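PDB 3ON1: BH2414 protein from Bacillus halodurans, which is of unknown function but may bind RNA, like many relatives in the ribosomal protein L7Ae/L30e/S12e/Gadd45 family. Local coordinates for residues K5-L10 and K94-I99; V27-Q31 and K55-I61. All coordinates share one frame; numbering follows the deposited sequence. Where two conformers were deposited one is given.

The two contacts lie on opposite sides of the chain's centre, their own centres about 20 Å apart and their nearest atoms about 9 Å apart, with the mixed four-stranded sheet between them. Interaction 1 pairs the first helix, 5-15, with the last, 89-100; interaction 2 pairs helices 23-31 and 46-59 and is nested within the loop that interaction 1 closes. Both reach strand 37-41: L10 and L95 from one side, V30 and C56 from the other. One contact is antiparallel and brings the chain ends together, whereas the other is nearly parallel; together they help to cover both faces of an alpha-beta-alpha sandwich, the three-layered architecture of the L7Ae/L30e family.

Interaction 1: K5-L10 and K94-I99; sequences KWLSLL and KLAALI
W6 lays its indole against I99 in a CH-pi contact: I99 CG1 sits 3.9 Å from the centroid of the five-membered ring of W6, 14° off the ring normal. The indole reaches this place because its CG lies between the backbone N and the carbonyl carbon (chi1 69°). L7 CG of the same helix lies over the opposite face, toward the rim, so the ring is sandwiched between its own helix and the partner.

Most other contacts join aliphatic side chains. W6 CB meets L98 CB at 3.8 Å, and the L98 methyls spread along the first turn, CD1 near the W6 backbone and CD2 3.9 Å from K5 CB. L9 pushes CD2 into the other helix, where it touches the K94 chain at CG (3.5 Å) and also packs against L95 CD2 and L98 CD1. K5 and K94 contribute only the carbon part of their chains, the ammonium groups turning off to the outside of the contact.

Deeper in, L95 forks between two levels. Its CD2 rests 3.4 Å from W6 O, which already accepts the helical bond from L10 N, while CD1 meets L10 CD1 at 4.0 Å, the two side chains crossing at about a right angle. An alanine here has neither CD1 nor CD2 and would probably leave a gap between the W6 backbone, L9 and L10.

The axes of 5-10 and 94-99 run antiparallel at 161° and approach to 9.4 Å. L10 and L95 continue inward to I84 and V86 of strand 83-86, and W6 and I99 share V66 of strand 63-66. This is a terminal helix pair, which with helix 69-75 covers one sheet face, as expected for the alpha-beta-alpha sandwich of the L7Ae/L30e family.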
ATOM      1  N   LYS A   5      -8.936 -11.541   3.824  1.00 26.60           N
ATOM      2  CA  LYS A   5      -9.472 -11.154   2.523  1.00 24.75           C
ATOM      3  C   LYS A   5      -8.607 -10.083   1.850  1.00 23.08           C
ATOM      4  O   LYS A   5      -8.376 -10.136   0.636  1.00 22.27           O
ATOM      5  CB  LYS A   5     -10.917 -10.661   2.654  1.00 25.10           C
ATOM      6  CG  LYS A   5     -11.939 -11.760   2.927  1.00 26.77           C
ATOM      7  CD  LYS A   5     -13.318 -11.157   3.194  1.00 28.60           C
ATOM      8  CE  LYS A   5     -14.378 -12.226   3.450  1.00 30.48           C
ATOM      9  NZ  LYS A   5     -14.724 -13.029   2.239  1.00 32.57           N
ATOM     10  N   TRP A   6      -8.124  -9.114   2.624  1.00 21.48           N
ATOM     11  CA  TRP A   6      -7.343  -8.038   2.014  1.00 20.15           C
ATOM     12  C   TRP A   6      -5.971  -8.505   1.536  1.00 19.02           C
ATOM     13  O   TRP A   6      -5.459  -7.997   0.546  1.00 18.52           O
ATOM     14  CB  TRP A   6      -7.263  -6.776   2.886  1.00 20.51           C
ATOM     15  CG  TRP A   6      -6.471  -6.877   4.151  1.00 21.20           C
ATOM     16  CD1 TRP A   6      -6.953  -7.169   5.391  1.00 23.00           C
ATOM     17  CD2 TRP A   6      -5.066  -6.635   4.312  1.00 21.30           C
ATOM     18  NE1 TRP A   6      -5.935  -7.145   6.316  1.00 23.76           N
ATOM     19  CE2 TRP A   6      -4.766  -6.818   5.681  1.00 22.42           C
ATOM     20  CE3 TRP A   6      -4.032  -6.282   3.434  1.00 21.12           C
ATOM     21  CZ2 TRP A   6      -3.470  -6.671   6.193  1.00 22.22           C
ATOM     22  CZ3 TRP A   6      -2.743  -6.134   3.945  1.00 21.71           C
ATOM     23  CH2 TRP A   6      -2.475  -6.332   5.313  1.00 21.15           C
ATOM     24  N   LEU A   7      -5.390  -9.487   2.219  1.00 18.24           N
ATOM     25  CA  LEU A   7      -4.118 -10.053   1.767  1.00 17.36           C
ATOM     26  C   LEU A   7      -4.272 -10.795   0.442  1.00 16.58           C
ATOM     27  O   LEU A   7      -3.437 -10.659  -0.456  1.00 16.20           O
ATOM     28  CB  LEU A   7      -3.519 -10.972   2.836  1.00 17.84           C
ATOM     29  CG  LEU A   7      -2.923 -10.224   4.028  1.00 18.63           C
ATOM     30  CD1 LEU A   7      -2.729 -11.187   5.185  1.00 20.21           C
ATOM     31  CD2 LEU A   7      -1.608  -9.543   3.657  1.00 18.91           C
ATOM     32  N   SER A   8      -5.342 -11.578   0.334  0.50 16.26           N
ATOM     33  CA  SER A   8      -5.657 -12.304  -0.892  0.50 15.89           C
ATOM     34  C   SER A   8      -5.899 -11.339  -2.050  0.50 15.66           C
ATOM     35  O   SER A   8      -5.384 -11.537  -3.150  0.50 15.52           O
ATOM     36  CB  SER A   8      -6.882 -13.196  -0.686  0.50 16.06           C
ATOM     37  OG  SER A   8      -7.255 -13.819  -1.903  0.50 16.71           O
ATOM     38  N   LEU A   9      -6.672 -10.287  -1.788  1.00 15.57           N
ATOM     39  CA  LEU A   9      -6.971  -9.278  -2.801  1.00 15.13           C
ATOM     40  C   LEU A   9      -5.711  -8.532  -3.253  1.00 15.15           C
ATOM     41  O   LEU A   9      -5.563  -8.205  -4.437  1.00 15.08           O
ATOM     42  CB  LEU A   9      -8.031  -8.297  -2.300  1.00 15.29           C
ATOM     43  CG  LEU A   9      -8.608  -7.400  -3.398  1.00 15.36           C
ATOM     44  CD1 LEU A   9      -9.348  -8.213  -4.458  1.00 16.29           C
ATOM     45  CD2 LEU A   9      -9.513  -6.336  -2.809  1.00 16.53           C
ATOM     46  N   LEU A  10      -4.810  -8.277  -2.311  1.00 15.40           N
ATOM     47  CA  LEU A  10      -3.520  -7.655  -2.618  1.00 15.48           C
ATOM     48  C   LEU A  10      -2.726  -8.518  -3.611  1.00 15.58           C
ATOM     49  O   LEU A  10      -2.097  -7.994  -4.537  1.00 15.21           O
ATOM     50  CB  LEU A  10      -2.740  -7.415  -1.323  1.00 16.22           C
ATOM     51  CG  LEU A  10      -1.615  -6.382  -1.260  1.00 17.11           C
ATOM     52  CD1 LEU A  10      -2.067  -5.000  -1.730  1.00 17.41           C
ATOM     53  CD2 LEU A  10      -1.085  -6.313   0.163  1.00 18.40           C
ATOM     54  N   LYS A  94     -11.712  -1.167  -2.454  1.00 15.07           N
ATOM     55  CA  LYS A  94     -12.020  -2.446  -1.828  1.00 15.26           C
ATOM     56  C   LYS A  94     -11.022  -2.823  -0.726  1.00 15.08           C
ATOM     57  O   LYS A  94     -11.423  -3.282   0.349  1.00 15.07           O
ATOM     58  CB  LYS A  94     -12.130  -3.546  -2.888  1.00 15.61           C
ATOM     59  CG  LYS A  94     -12.667  -4.882  -2.367  1.00 17.84           C
ATOM     60  CD  LYS A  94     -14.067  -4.739  -1.817  1.00 21.32           C
ATOM     61  CE  LYS A  94     -14.810  -6.058  -1.850  1.00 24.27           C
ATOM     62  NZ  LYS A  94     -16.226  -5.831  -1.504  1.00 26.84           N
ATOM     63  N   LEU A  95      -9.730  -2.620  -0.988  1.00 14.76           N
ATOM     64  CA  LEU A  95      -8.711  -2.893   0.024  1.00 14.69           C
ATOM     65  C   LEU A  95      -8.936  -2.032   1.266  1.00 15.10           C
ATOM     66  O   LEU A  95      -8.857  -2.530   2.385  1.00 15.21           O
ATOM     67  CB  LEU A  95      -7.302  -2.682  -0.539  1.00 14.23           C
ATOM     68  CG  LEU A  95      -6.810  -3.750  -1.521  1.00 13.98           C
ATOM     69  CD1 LEU A  95      -5.642  -3.216  -2.335  1.00 14.46           C
ATOM     70  CD2 LEU A  95      -6.445  -5.054  -0.813  1.00 14.87           C
ATOM     71  N   ALA A  96      -9.240  -0.751   1.064  1.00 15.64           N
ATOM     72  CA  ALA A  96      -9.481   0.160   2.181  1.00 16.68           C
ATOM     73  C   ALA A  96     -10.696  -0.287   2.993  1.00 17.24           C
ATOM     74  O   ALA A  96     -10.649  -0.305   4.222  1.00 17.97           O
ATOM     75  CB  ALA A  96      -9.653   1.596   1.688  1.00 16.81           C
ATOM     76  N   ALA A  97     -11.770  -0.671   2.304  1.00 17.72           N
ATOM     77  CA  ALA A  97     -12.986  -1.149   2.966  1.00 18.11           C
ATOM     78  C   ALA A  97     -12.717  -2.397   3.804  1.00 18.44           C
ATOM     79  O   ALA A  97     -13.209  -2.514   4.925  1.00 18.44           O
ATOM     80  CB  ALA A  97     -14.081  -1.417   1.946  1.00 18.52           C
ATOM     81  N   LEU A  98     -11.912  -3.311   3.264  1.00 18.38           N
ATOM     82  CA  LEU A  98     -11.585  -4.552   3.958  1.00 18.57           C
ATOM     83  C   LEU A  98     -10.739  -4.288   5.200  1.00 18.71           C
ATOM     84  O   LEU A  98     -11.002  -4.840   6.273  1.00 18.63           O
ATOM     85  CB  LEU A  98     -10.876  -5.525   3.013  1.00 18.38           C
ATOM     86  CG  LEU A  98     -11.747  -6.201   1.950  1.00 19.01           C
ATOM     87  CD1 LEU A  98     -10.868  -6.876   0.913  1.00 18.86           C
ATOM     88  CD2 LEU A  98     -12.705  -7.202   2.584  1.00 19.76           C
ATOM     89  N   ILE A  99      -9.739  -3.425   5.050  1.00 19.21           N
ATOM     90  CA  ILE A  99      -8.897  -3.007   6.167  1.00 19.96           C
ATOM     91  C   ILE A  99      -9.717  -2.242   7.227  1.00 21.31           C
ATOM     92  O   ILE A  99      -9.544  -2.468   8.428  1.00 21.74           O
ATOM     93  CB  ILE A  99      -7.671  -2.195   5.662  1.00 19.52           C
ATOM     94  CG1 ILE A  99      -6.719  -3.112   4.877  1.00 18.66           C
ATOM     95  CG2 ILE A  99      -6.938  -1.519   6.822  1.00 20.16           C
ATOM     96  CD1 ILE A  99      -5.741  -2.381   3.953  1.00 17.03           C
TER

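Interaction 2: V27-Q31 and K55-I61; sequences VKAVQ and KCGSYQI
V30 CG1, anti to the backbone N (chi1 165°), meets the Y59 ring, whose CG is anti to the carbonyl carbon (chi1 -74°), which turns the phenol across the end of helix 23-31. The helical segments 27-31 and 55-59 run within 8° of parallel; their helices, 23-31 and 46-59, form one outer layer of the alpha-beta-alpha sandwich.

V30 CG1 packs 3.8 Å from Y59 CD2, and its second methyl, CG2, lies 4.1 Å from C56 SG. Toward the sheet, V30 and C56 both rest on V38 of strand 37-41, which makes this the buried side of the contact. V30 O stands over one face of the Y59 ring, toward the rim. A Schellman motif ends helix 46-59: Q60 takes positive phi and I61 N bonds back to C56 O at 2.8 Å, directing I61 toward V30.

Q31 lies obliquely to the phenol, and its CG touches Y59 OH at 3.5 Å. K55, bent at chi2, brings its ammonium beside the Q31 amide. One water joins the pair, accepting from Q31 NE2 at 2.7 Å and, weakly, from K55 NZ at 3.4 Å.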
ATOM      1  N   VAL A  27       6.027   7.447  -3.256  1.00 17.43           N
ATOM      2  CA  VAL A  27       5.900   8.906  -3.121  1.00 17.63           C
ATOM      3  C   VAL A  27       5.795   9.591  -4.489  1.00 17.56           C
ATOM      4  O   VAL A  27       4.914  10.426  -4.700  1.00 17.65           O
ATOM      5  CB  VAL A  27       7.048   9.520  -2.267  1.00 17.70           C
ATOM      6  CG1 VAL A  27       7.110  11.042  -2.438  1.00 18.54           C
ATOM      7  CG2 VAL A  27       6.858   9.168  -0.801  1.00 18.58           C
ATOM      8  N   LYS A  28       6.679   9.217  -5.411  0.50 17.61           N
ATOM      9  CA  LYS A  28       6.680   9.775  -6.757  0.50 17.59           C
ATOM     10  C   LYS A  28       5.363   9.500  -7.479  0.50 17.53           C
ATOM     11  O   LYS A  28       4.808  10.389  -8.128  0.50 17.60           O
ATOM     12  CB  LYS A  28       7.857   9.217  -7.554  0.50 17.80           C
ATOM     13  CG  LYS A  28       8.086   9.909  -8.876  0.50 18.24           C
ATOM     14  CD  LYS A  28       9.324   9.359  -9.551  0.50 19.36           C
ATOM     15  CE  LYS A  28       9.368   9.761 -11.008  0.50 19.62           C
ATOM     16  NZ  LYS A  28      10.538   9.161 -11.703  0.50 21.36           N
ATOM     17  N   ALA A  29       4.857   8.274  -7.341  1.00 17.43           N
ATOM     18  CA  ALA A  29       3.599   7.881  -7.973  1.00 17.44           C
ATOM     19  C   ALA A  29       2.396   8.622  -7.397  1.00 17.59           C
ATOM     20  O   ALA A  29       1.493   8.995  -8.139  1.00 17.49           O
ATOM     21  CB  ALA A  29       3.398   6.374  -7.890  1.00 17.49           C
ATOM     22  N   VAL A  30       2.397   8.837  -6.080  1.00 17.49           N
ATOM     23  CA  VAL A  30       1.368   9.648  -5.419  1.00 17.71           C
ATOM     24  C   VAL A  30       1.364  11.058  -6.015  1.00 18.01           C
ATOM     25  O   VAL A  30       0.312  11.597  -6.375  1.00 17.57           O
ATOM     26  CB  VAL A  30       1.573   9.690  -3.880  1.00 17.59           C
ATOM     27  CG1 VAL A  30       0.759  10.811  -3.235  1.00 18.39           C
ATOM     28  CG2 VAL A  30       1.192   8.348  -3.250  1.00 17.60           C
ATOM     29  N   GLN A  31       2.553  11.634  -6.150  1.00 18.42           N
ATOM     30  CA  GLN A  31       2.683  12.992  -6.683  1.00 19.55           C
ATOM     31  C   GLN A  31       2.239  13.087  -8.142  1.00 19.89           C
ATOM     32  O   GLN A  31       1.763  14.139  -8.580  1.00 20.18           O
ATOM     33  CB  GLN A  31       4.112  13.497  -6.526  1.00 19.85           C
ATOM     34  CG  GLN A  31       4.524  13.698  -5.088  1.00 22.32           C
ATOM     35  CD  GLN A  31       6.019  13.868  -4.926  1.00 25.59           C
ATOM     36  OE1 GLN A  31       6.804  13.462  -5.788  1.00 28.70           O
ATOM     37  NE2 GLN A  31       6.422  14.453  -3.809  1.00 25.79           N
ATOM     38  N   LYS A  55       2.753  13.170   3.073  1.00 22.42           N
ATOM     39  CA  LYS A  55       2.580  13.311   1.622  1.00 23.30           C
ATOM     40  C   LYS A  55       1.169  12.941   1.183  1.00 23.35           C
ATOM     41  O   LYS A  55       0.522  13.700   0.462  1.00 23.35           O
ATOM     42  CB  LYS A  55       3.605  12.460   0.852  1.00 23.86           C
ATOM     43  CG  LYS A  55       5.058  12.904   0.995  1.00 25.90           C
ATOM     44  CD  LYS A  55       5.426  14.037   0.042  1.00 28.96           C
ATOM     45  CE  LYS A  55       6.836  14.537   0.321  1.00 30.68           C
ATOM     46  NZ  LYS A  55       7.202  15.688  -0.546  1.00 32.62           N
ATOM     47  N   CYS A  56       0.686  11.784   1.630  1.00 23.26           N
ATOM     48  CA  CYS A  56      -0.655  11.331   1.255  1.00 23.42           C
ATOM     49  C   CYS A  56      -1.742  12.201   1.866  1.00 22.97           C
ATOM     50  O   CYS A  56      -2.791  12.395   1.259  1.00 23.05           O
ATOM     51  CB  CYS A  56      -0.869   9.870   1.632  1.00 23.52           C
ATOM     52  SG  CYS A  56       0.170   8.731   0.706  1.00 25.32           S
ATOM     53  N   GLY A  57      -1.478  12.737   3.056  1.00 22.65           N
ATOM     54  CA  GLY A  57      -2.373  13.719   3.678  1.00 21.85           C
ATOM     55  C   GLY A  57      -2.607  14.925   2.783  1.00 21.67           C
ATOM     56  O   GLY A  57      -3.750  15.348   2.584  1.00 21.85           O
ATOM     57  N   SER A  58      -1.519  15.465   2.234  1.00 20.88           N
ATOM     58  CA  SER A  58      -1.577  16.605   1.315  1.00 20.45           C
ATOM     59  C   SER A  58      -2.377  16.302   0.052  1.00 19.90           C
ATOM     60  O   SER A  58      -3.145  17.140  -0.411  1.00 19.30           O
ATOM     61  CB  SER A  58      -0.168  17.055   0.939  1.00 20.64           C
ATOM     62  OG  SER A  58       0.544  17.476   2.088  1.00 22.39           O
ATOM     63  N   TYR A  59      -2.202  15.100  -0.491  1.00 19.83           N
ATOM     64  CA  TYR A  59      -2.894  14.686  -1.710  1.00 20.24           C
ATOM     65  C   TYR A  59      -4.266  14.048  -1.444  1.00 20.99           C
ATOM     66  O   TYR A  59      -4.990  13.715  -2.390  1.00 21.57           O
ATOM     67  CB  TYR A  59      -2.008  13.737  -2.534  1.00 20.06           C
ATOM     68  CG  TYR A  59      -0.868  14.426  -3.248  1.00 19.86           C
ATOM     69  CD1 TYR A  59      -1.063  15.014  -4.497  1.00 20.05           C
ATOM     70  CD2 TYR A  59       0.402  14.507  -2.674  1.00 19.46           C
ATOM     71  CE1 TYR A  59      -0.020  15.648  -5.168  1.00 20.54           C
ATOM     72  CE2 TYR A  59       1.456  15.143  -3.340  1.00 19.90           C
ATOM     73  CZ  TYR A  59       1.230  15.716  -4.583  1.00 20.48           C
ATOM     74  OH  TYR A  59       2.250  16.357  -5.250  1.00 21.94           O
ATOM     75  N   GLN A  60      -4.615  13.897  -0.165  1.00 21.25           N
ATOM     76  CA  GLN A  60      -5.858  13.238   0.272  1.00 22.04           C
ATOM     77  C   GLN A  60      -5.979  11.814  -0.272  1.00 21.69           C
ATOM     78  O   GLN A  60      -7.027  11.398  -0.781  1.00 21.91           O
ATOM     79  CB  GLN A  60      -7.099  14.098  -0.031  1.00 22.76           C
ATOM     80  CG  GLN A  60      -7.178  15.335   0.857  1.00 25.30           C
ATOM     81  CD  GLN A  60      -8.368  16.237   0.562  1.00 29.47           C
ATOM     82  OE1 GLN A  60      -8.904  16.260  -0.551  1.00 31.49           O
ATOM     83  NE2 GLN A  60      -8.773  17.009   1.565  1.00 30.73           N
ATOM     84  N   ILE A  61      -4.873  11.085  -0.160  1.00 21.13           N
ATOM     85  CA  ILE A  61      -4.818   9.673  -0.507  1.00 20.69           C
ATOM     86  C   ILE A  61      -4.844   8.878   0.800  1.00 20.39           C
ATOM     87  O   ILE A  61      -4.035   9.138   1.699  1.00 20.97           O
ATOM     88  CB  ILE A  61      -3.540   9.346  -1.324  1.00 20.58           C
ATOM     89  CG1 ILE A  61      -3.514  10.127  -2.646  1.00 21.07           C
ATOM     90  CG2 ILE A  61      -3.412   7.848  -1.584  1.00 20.59           C
ATOM     91  CD1 ILE A  61      -4.712   9.888  -3.557  1.00 22.26           C
TER
HETATM   92  O   HOH W   1       8.913  13.936  -2.953  1.00 53.37           O